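Local coordinates for putative cell surface protein (Streptococcus pyogenes, PDB 4OFQ) that is an antigen I/II-family adhesin of the streptococcal cell surface, probably helping the bacterium attach, here represented by its beta-sandwich C-terminal region, at residues A[100-103]-A[107-110]; A[114-119]-A[125-130]. One frame throughout, in Å; residues are numbered along the deposited sequence.

How the contacts relate
Contacts 1 and 2 follow one chain path, from strand 97-102 through helix 110-119 to strand 127-132, the helix packing on the strand that follows it. Contact 1 brings the end of strand 97-102 against the turn that starts helix 110-119; contact 2 sets Ile-116 of that helix against strand 127-132. Their centres are 8 Å apart. The strands are antiparallel neighbours, joined by probable hydrogen bonds from Val-102 N to Phe-127 O (2.8 Å) and from Arg-100 N to Met-129 O (2.9 Å). Contact 2 includes Glu-126, a calcium ligand, while in contact 1 the side chain of Val-102 lies about 9 Å from the ion.

Contact 1. Residues A[100-103]-A[107-110]; sequences RHVL and TLDD
The guanidinium of Arg-100 and the carboxylate of Asp-109 stand steeply against each other, their planes 72° apart, and the guanidinium meets the aspartate obliquely, with NH1 3.9 Å from Asp-109 CB. NH2 comes to 4.2 Å from Asp-109 OD2, but that oxygen lies well out of the guanidinium plane and no N-H is aimed at it; the two charges probably attract over a distance, without a salt bridge. Each has a stronger partner outside these segments: Arg-100 NE in a salt bridge with Glu-98 OE1, Asp-109 OD1 taking the N-H of Leu-112. His-101, its ring on the other side of the strand, carries Leu-103 CD2 over one face, toward the rim, and is stacked with Tyr-128 on the opposite face; its NE2 hydrogen-bonds Tyr-70 OH.

In the fold, residues 100-102 finish an outermost strand of a mixed sheet, and Asp-109 is the N-cap of helix 110-119, so the contact joins a sheet edge to a helix start across a short loop. The apolar half is a single touch, Val-102 CG2 to Leu-108 CD1 at 4.0 Å, with the two side chains crossing at about a right angle. With chi1 of Val-102 at -179°, CG2 sits anti to the carbonyl carbon, beside the backbone N, and it is this methyl that meets the leucine. Leu-108 also touches Ile-116 of the helix, and Val-102 rests on Phe-127 and Met-129 of the adjoining strand.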
ATOM      1  N   ARG A 100      15.984  -9.066 -16.574  1.00 10.85           N
ATOM      2  CA  ARG A 100      15.491  -8.299 -17.718  1.00 11.59           C
ATOM      3  C   ARG A 100      14.148  -7.655 -17.408  1.00 14.81           C
ATOM      4  O   ARG A 100      13.173  -8.348 -17.096  1.00 10.72           O
ATOM      5  CB  ARG A 100      15.364  -9.198 -18.970  1.00 11.89           C
ATOM      6  CG  ARG A 100      16.691  -9.650 -19.561  1.00 12.44           C
ATOM      7  CD  ARG A 100      16.430 -10.665 -20.674  1.00 19.35           C
ATOM      8  NE  ARG A 100      17.657 -11.154 -21.286  1.00 21.62           N
ATOM      9  CZ  ARG A 100      18.087 -10.786 -22.489  1.00 20.73           C
ATOM     10  NH1 ARG A 100      17.387  -9.919 -23.218  1.00 15.31           N
ATOM     11  NH2 ARG A 100      19.218 -11.285 -22.961  1.00 17.06           N
ATOM     12  N   HIS A 101      14.092  -6.329 -17.488  1.00 11.42           N
ATOM     13  CA  HIS A 101      12.835  -5.638 -17.272  1.00 13.55           C
ATOM     14  C   HIS A 101      12.189  -5.542 -18.642  1.00 14.55           C
ATOM     15  O   HIS A 101      12.617  -4.742 -19.486  1.00 14.28           O
ATOM     16  CB  HIS A 101      13.054  -4.246 -16.668  1.00 11.83           C
ATOM     17  CG  HIS A 101      11.798  -3.616 -16.145  1.00 11.38           C
ATOM     18  ND1 HIS A 101      11.745  -2.310 -15.714  1.00 13.70           N
ATOM     19  CD2 HIS A 101      10.544  -4.112 -15.998  1.00 14.79           C
ATOM     20  CE1 HIS A 101      10.520  -2.029 -15.306  1.00 17.78           C
ATOM     21  NE2 HIS A 101       9.771  -3.107 -15.466  1.00 10.72           N
ATOM     22  N   VAL A 102      11.190  -6.381 -18.887  1.00 11.65           N
ATOM     23  CA  VAL A 102      10.556  -6.421 -20.203  1.00 12.52           C
ATOM     24  C   VAL A 102       9.306  -5.539 -20.252  1.00 17.04           C
ATOM     25  O   VAL A 102       8.280  -5.865 -19.648  1.00 15.62           O
ATOM     26  CB  VAL A 102      10.200  -7.852 -20.603  1.00 12.86           C
ATOM     27  CG1 VAL A 102       9.565  -7.863 -21.990  1.00 13.95           C
ATOM     28  CG2 VAL A 102      11.457  -8.717 -20.562  1.00 12.73           C
ATOM     29  N   LEU A 103       9.386  -4.428 -20.978  1.00 13.29           N
ATOM     30  CA  LEU A 103       8.294  -3.454 -20.970  1.00 13.56           C
ATOM     31  C   LEU A 103       7.230  -3.807 -22.008  1.00 15.57           C
ATOM     32  O   LEU A 103       6.082  -3.364 -21.923  1.00 16.49           O
ATOM     33  CB  LEU A 103       8.823  -2.028 -21.174  1.00 13.80           C
ATOM     34  CG  LEU A 103       9.798  -1.543 -20.089  1.00 13.98           C
ATOM     35  CD1 LEU A 103      10.280  -0.115 -20.369  1.00 14.56           C
ATOM     36  CD2 LEU A 103       9.171  -1.651 -18.683  1.00 17.01           C
ATOM     37  N   THR A 107       9.438  -6.481 -29.405  1.00 20.88           N
ATOM     38  CA  THR A 107      10.765  -6.734 -29.949  1.00 21.16           C
ATOM     39  C   THR A 107      11.690  -7.370 -28.912  1.00 19.84           C
ATOM     40  O   THR A 107      12.914  -7.245 -28.993  1.00 23.22           O
ATOM     41  CB  THR A 107      11.409  -5.463 -30.588  1.00 21.88           C
ATOM     42  OG1 THR A 107      11.353  -4.360 -29.673  1.00 20.99           O
ATOM     43  CG2 THR A 107      10.677  -5.080 -31.860  1.00 23.57           C
ATOM     44  N   LEU A 108      11.092  -8.054 -27.940  1.00 18.92           N
ATOM     45  CA  LEU A 108      11.847  -8.844 -26.968  1.00 28.07           C
ATOM     46  C   LEU A 108      12.775  -9.810 -27.698  1.00 18.47           C
ATOM     47  O   LEU A 108      12.398 -10.355 -28.738  1.00 19.59           O
ATOM     48  CB  LEU A 108      10.888  -9.637 -26.062  1.00 17.19           C
ATOM     49  CG  LEU A 108      11.491 -10.765 -25.201  1.00 16.42           C
ATOM     50  CD1 LEU A 108      12.448 -10.198 -24.146  1.00 15.37           C
ATOM     51  CD2 LEU A 108      10.395 -11.603 -24.537  1.00 22.03           C
ATOM     52  N   ASP A 109      13.980  -9.993 -27.156  1.00 18.72           N
ATOM     53  CA  ASP A 109      14.935 -11.006 -27.608  1.00 22.04           C
ATOM     54  C   ASP A 109      14.231 -12.222 -28.211  1.00 26.64           C
ATOM     55  O   ASP A 109      13.489 -12.912 -27.519  1.00 18.52           O
ATOM     56  CB  ASP A 109      15.782 -11.450 -26.416  1.00 25.43           C
ATOM     57  CG  ASP A 109      16.809 -12.507 -26.779  1.00 26.31           C
ATOM     58  OD1 ASP A 109      16.423 -13.681 -26.962  1.00 25.17           O
ATOM     59  OD2 ASP A 109      18.008 -12.163 -26.852  1.00 26.95           O
ATOM     60  N   ASP A 110      14.465 -12.484 -29.495  1.00 25.98           N
ATOM     61  CA  ASP A 110      13.676 -13.485 -30.227  1.00 24.37           C
ATOM     62  C   ASP A 110      13.701 -14.884 -29.607  1.00 24.49           C
ATOM     63  O   ASP A 110      12.692 -15.588 -29.602  1.00 24.52           O
ATOM     64  CB  ASP A 110      14.083 -13.530 -31.705  1.00 33.72           C
ATOM     65  CG  ASP A 110      15.583 -13.693 -31.899  1.00 49.38           C
ATOM     66  OD1 ASP A 110      16.298 -13.971 -30.910  1.00 52.36           O
ATOM     67  OD2 ASP A 110      16.047 -13.547 -33.051  1.00 59.55           O
TER

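Contact 2. Residues A[114-119]-A[125-130]; sequences ALIKAS and GEFYMW. With CA (calcium ion), chain C.
Ile-116 has CG1 anti to its carbonyl carbon, and an extended second torsion (chi2 171°) then carries CD1 straight out from the helix toward the strand. Phe-127 and Met-129, with one residue between them and on the same side of strand 127-132, both place CG between the backbone N and the carbonyl carbon, which swings their side chains to meet it; a bend at chi3 (-53°) turns the methionine methyl to the isoleucine. CD1 thereby lies 3.8 Å from Phe-127 CZ and 4.0 Å from Phe-127 CE2, approaching the ring obliquely. Met-129 occupies two conformations; in one of them CE meets the same CD1 tip to tip at 3.9 Å, so this touch is the less certain of the two. One methyl thus reaches both strand side chains, and all three residues are buried; Gln-105 packs on both Ile-116 and Phe-127, and Pro-123 on Ile-116.

Each segment has polar fixtures of its own. Ile-116 O takes two donors from the same face of its carbonyl plane: Ser-119 OG at 2.6 Å, tilted 25° from that plane, and Ser-119 N at 3.2 Å. Ser-119 OG is also hydrogen-bonded with Ile-121 N, so the hydroxyl joins Ile-116 O to the backbone that follows. Just before the strand, Gly-125 O lies in plane at the edge of the Phe-127 ring. Glu-126 binds the calcium ion through its backbone O (2.4 Å) and not its carboxylate; a water, Asp-69 OD1, Tyr-70 O and Val-124 O also bind the ion. The whole is helix-on-sheet packing within an antigen I/II C2-type domain, where a short helix packs against the edge region of a beta-sandwich sheet beside a calcium site rich in backbone carbonyls.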
ATOM      1  N   ALA A 114      10.385 -16.663 -28.057  1.00 22.99           N
ATOM      2  CA  ALA A 114       9.970 -17.977 -28.528  1.00 22.15           C
ATOM      3  C   ALA A 114       9.816 -18.960 -27.365  1.00 23.52           C
ATOM      4  O   ALA A 114       8.881 -19.763 -27.338  1.00 21.51           O
ATOM      5  CB  ALA A 114      10.957 -18.509 -29.558  1.00 22.46           C
ATOM      6  N   LEU A 115      10.741 -18.899 -26.413  1.00 24.25           N
ATOM      7  CA  LEU A 115      10.649 -19.703 -25.195  1.00 24.37           C
ATOM      8  C   LEU A 115       9.361 -19.439 -24.416  1.00 21.47           C
ATOM      9  O   LEU A 115       8.666 -20.374 -24.023  1.00 22.42           O
ATOM     10  CB  LEU A 115      11.869 -19.473 -24.297  1.00 22.39           C
ATOM     11  CG  LEU A 115      13.102 -20.293 -24.683  1.00 33.24           C
ATOM     12  CD1 LEU A 115      14.314 -19.892 -23.855  1.00 31.47           C
ATOM     13  CD2 LEU A 115      12.822 -21.783 -24.530  1.00 37.94           C
ATOM     14  N   ILE A 116       9.046 -18.169 -24.187  1.00 18.04           N
ATOM     15  CA  ILE A 116       7.787 -17.811 -23.539  1.00 23.25           C
ATOM     16  C   ILE A 116       6.567 -18.341 -24.306  1.00 23.33           C
ATOM     17  O   ILE A 116       5.666 -18.942 -23.708  1.00 22.50           O
ATOM     18  CB  ILE A 116       7.687 -16.283 -23.313  1.00 22.27           C
ATOM     19  CG1 ILE A 116       8.713 -15.855 -22.266  1.00 22.52           C
ATOM     20  CG2 ILE A 116       6.279 -15.887 -22.878  1.00 17.96           C
ATOM     21  CD1 ILE A 116       8.856 -14.348 -22.112  1.00 25.48           C
ATOM     22  N   LYS A 117       6.559 -18.138 -25.622  1.00 20.27           N
ATOM     23  CA  LYS A 117       5.450 -18.568 -26.484  1.00 29.61           C
ATOM     24  C   LYS A 117       5.173 -20.063 -26.384  1.00 27.62           C
ATOM     25  O   LYS A 117       4.021 -20.501 -26.302  1.00 26.15           O
ATOM     26  CB  LYS A 117       5.744 -18.237 -27.952  1.00 44.91           C
ATOM     27  CG  LYS A 117       5.527 -16.785 -28.347  1.00 57.54           C
ATOM     28  CD  LYS A 117       4.106 -16.540 -28.836  1.00 64.38           C
ATOM     29  CE  LYS A 117       3.926 -15.104 -29.324  1.00 69.43           C
ATOM     30  NZ  LYS A 117       4.229 -14.087 -28.263  1.00 70.21           N
ATOM     31  N   ALA A 118       6.238 -20.848 -26.407  1.00 24.25           N
ATOM     32  CA  ALA A 118       6.097 -22.296 -26.474  1.00 25.32           C
ATOM     33  C   ALA A 118       5.871 -22.922 -25.101  1.00 32.45           C
ATOM     34  O   ALA A 118       5.592 -24.116 -25.001  1.00 30.78           O
ATOM     35  CB  ALA A 118       7.311 -22.904 -27.143  1.00 24.88           C
ATOM     36  N   SER A 119       5.974 -22.114 -24.048  1.00 21.18           N
ATOM     37  CA  SER A 119       5.917 -22.636 -22.679  1.00 20.45           C
ATOM     38  C   SER A 119       4.508 -22.894 -22.139  1.00 30.34           C
ATOM     39  O   SER A 119       4.333 -23.682 -21.210  1.00 30.29           O
ATOM     40  CB  SER A 119       6.632 -21.681 -21.733  1.00 18.87           C
ATOM     41  OG  SER A 119       5.873 -20.498 -21.578  1.00 19.16           O
ATOM     42  N   GLY A 125       1.363  -7.528 -20.276  1.00 16.54           N
ATOM     43  CA  GLY A 125       1.992  -6.218 -20.117  1.00 19.32           C
ATOM     44  C   GLY A 125       3.447  -6.313 -19.694  1.00 17.81           C
ATOM     45  O   GLY A 125       4.170  -7.205 -20.157  1.00 14.26           O
ATOM     46  N   GLU A 126       3.879  -5.408 -18.817  1.00 13.34           N
ATOM     47  CA  GLU A 126       5.263  -5.407 -18.352  1.00 15.83           C
ATOM     48  C   GLU A 126       5.520  -6.556 -17.391  1.00 16.37           C
ATOM     49  O   GLU A 126       4.635  -6.964 -16.645  1.00 13.41           O
ATOM     50  CB  GLU A 126       5.608  -4.090 -17.649  1.00 14.30           C
ATOM     51  CG  GLU A 126       5.292  -2.844 -18.454  1.00 12.64           C
ATOM     52  CD  GLU A 126       5.522  -1.566 -17.679  1.00 16.50           C
ATOM     53  OE1 GLU A 126       5.823  -1.629 -16.454  1.00 11.60           O
ATOM     54  OE2 GLU A 126       5.384  -0.488 -18.295  1.00 13.19           O
ATOM     55  N   PHE A 127       6.743  -7.071 -17.403  1.00 11.54           N
ATOM     56  CA  PHE A 127       7.133  -8.069 -16.427  1.00 11.00           C
ATOM     57  C   PHE A 127       8.647  -8.053 -16.256  1.00 12.33           C
ATOM     58  O   PHE A 127       9.360  -7.448 -17.060  1.00 13.11           O
ATOM     59  CB  PHE A 127       6.623  -9.462 -16.843  1.00 11.54           C
ATOM     60  CG  PHE A 127       7.128  -9.934 -18.178  1.00 15.33           C
ATOM     61  CD1 PHE A 127       6.480  -9.562 -19.350  1.00 18.38           C
ATOM     62  CD2 PHE A 127       8.223 -10.801 -18.263  1.00 12.11           C
ATOM     63  CE1 PHE A 127       6.938 -10.030 -20.600  1.00 13.83           C
ATOM     64  CE2 PHE A 127       8.682 -11.277 -19.507  1.00 12.82           C
ATOM     65  CZ  PHE A 127       8.036 -10.884 -20.664  1.00 15.73           C
ATOM     66  N   TYR A 128       9.130  -8.662 -15.178  1.00 10.37           N
ATOM     67  CA  TYR A 128      10.548  -8.954 -15.058  1.00  9.91           C
ATOM     68  C   TYR A 128      10.760 -10.422 -15.327  1.00 14.51           C
ATOM     69  O   TYR A 128       9.921 -11.254 -14.973  1.00 11.78           O
ATOM     70  CB  TYR A 128      11.051  -8.695 -13.651  1.00  9.34           C
ATOM     71  CG  TYR A 128      11.358  -7.257 -13.363  1.00 11.30           C
ATOM     72  CD1 TYR A 128      10.390  -6.423 -12.818  1.00 14.85           C
ATOM     73  CD2 TYR A 128      12.620  -6.730 -13.639  1.00  9.25           C
ATOM     74  CE1 TYR A 128      10.678  -5.085 -12.539  1.00  9.64           C
ATOM     75  CE2 TYR A 128      12.913  -5.402 -13.366  1.00  9.19           C
ATOM     76  CZ  TYR A 128      11.935  -4.595 -12.818  1.00 12.60           C
ATOM     77  OH  TYR A 128      12.205  -3.281 -12.545  1.00 10.55           O
ATOM     78  N   MET A 129      11.883 -10.740 -15.959  0.84 10.86           N
ATOM     79  CA  MET A 129      12.277 -12.131 -16.094  0.84 13.64           C
ATOM     80  C   MET A 129      13.715 -12.310 -15.630  0.84 13.21           C
ATOM     81  O   MET A 129      14.532 -11.398 -15.777  0.84 12.70           O
ATOM     82  CB  MET A 129      12.029 -12.666 -17.519  0.84 17.20           C
ATOM     83  CG  MET A 129      12.827 -12.011 -18.634  0.84 19.53           C
ATOM     84  SD  MET A 129      12.238 -12.496 -20.285  0.84 19.86           S
ATOM     85  CE  MET A 129      12.275 -14.287 -20.190  0.84 14.19           C
ATOM     86  N   TRP A 130      13.999 -13.459 -15.016  1.00 10.89           N
ATOM     87  CA  TRP A 130      15.365 -13.817 -14.631  1.00 11.50           C
ATOM     88  C   TRP A 130      15.753 -15.069 -15.417  1.00 12.00           C
ATOM     89  O   TRP A 130      15.015 -16.067 -15.420  1.00 13.39           O
ATOM     90  CB  TRP A 130      15.451 -14.084 -13.126  1.00 12.75           C
ATOM     91  CG  TRP A 130      15.390 -12.859 -12.296  1.00 10.89           C
ATOM     92  CD1 TRP A 130      16.445 -12.140 -11.828  1.00 10.89           C
ATOM     93  CD2 TRP A 130      14.206 -12.177 -11.847  1.00 12.57           C
ATOM     94  NE1 TRP A 130      15.994 -11.064 -11.095  1.00 12.64           N
ATOM     95  CE2 TRP A 130      14.625 -11.065 -11.093  1.00 12.91           C
ATOM     96  CE3 TRP A 130      12.834 -12.413 -11.996  1.00 13.04           C
ATOM     97  CZ2 TRP A 130      13.721 -10.171 -10.499  1.00  9.41           C
ATOM     98  CZ3 TRP A 130      11.935 -11.517 -11.398  1.00 11.78           C
ATOM     99  CH2 TRP A 130      12.389 -10.423 -10.657  1.00 11.70           C
TER
HETATM  100 CA    CA C1401       2.354  -7.278 -16.072  0.61 15.37          CA
HETATM  101  O   HOH W   1       0.497  -5.836 -16.297  1.00 12.51           O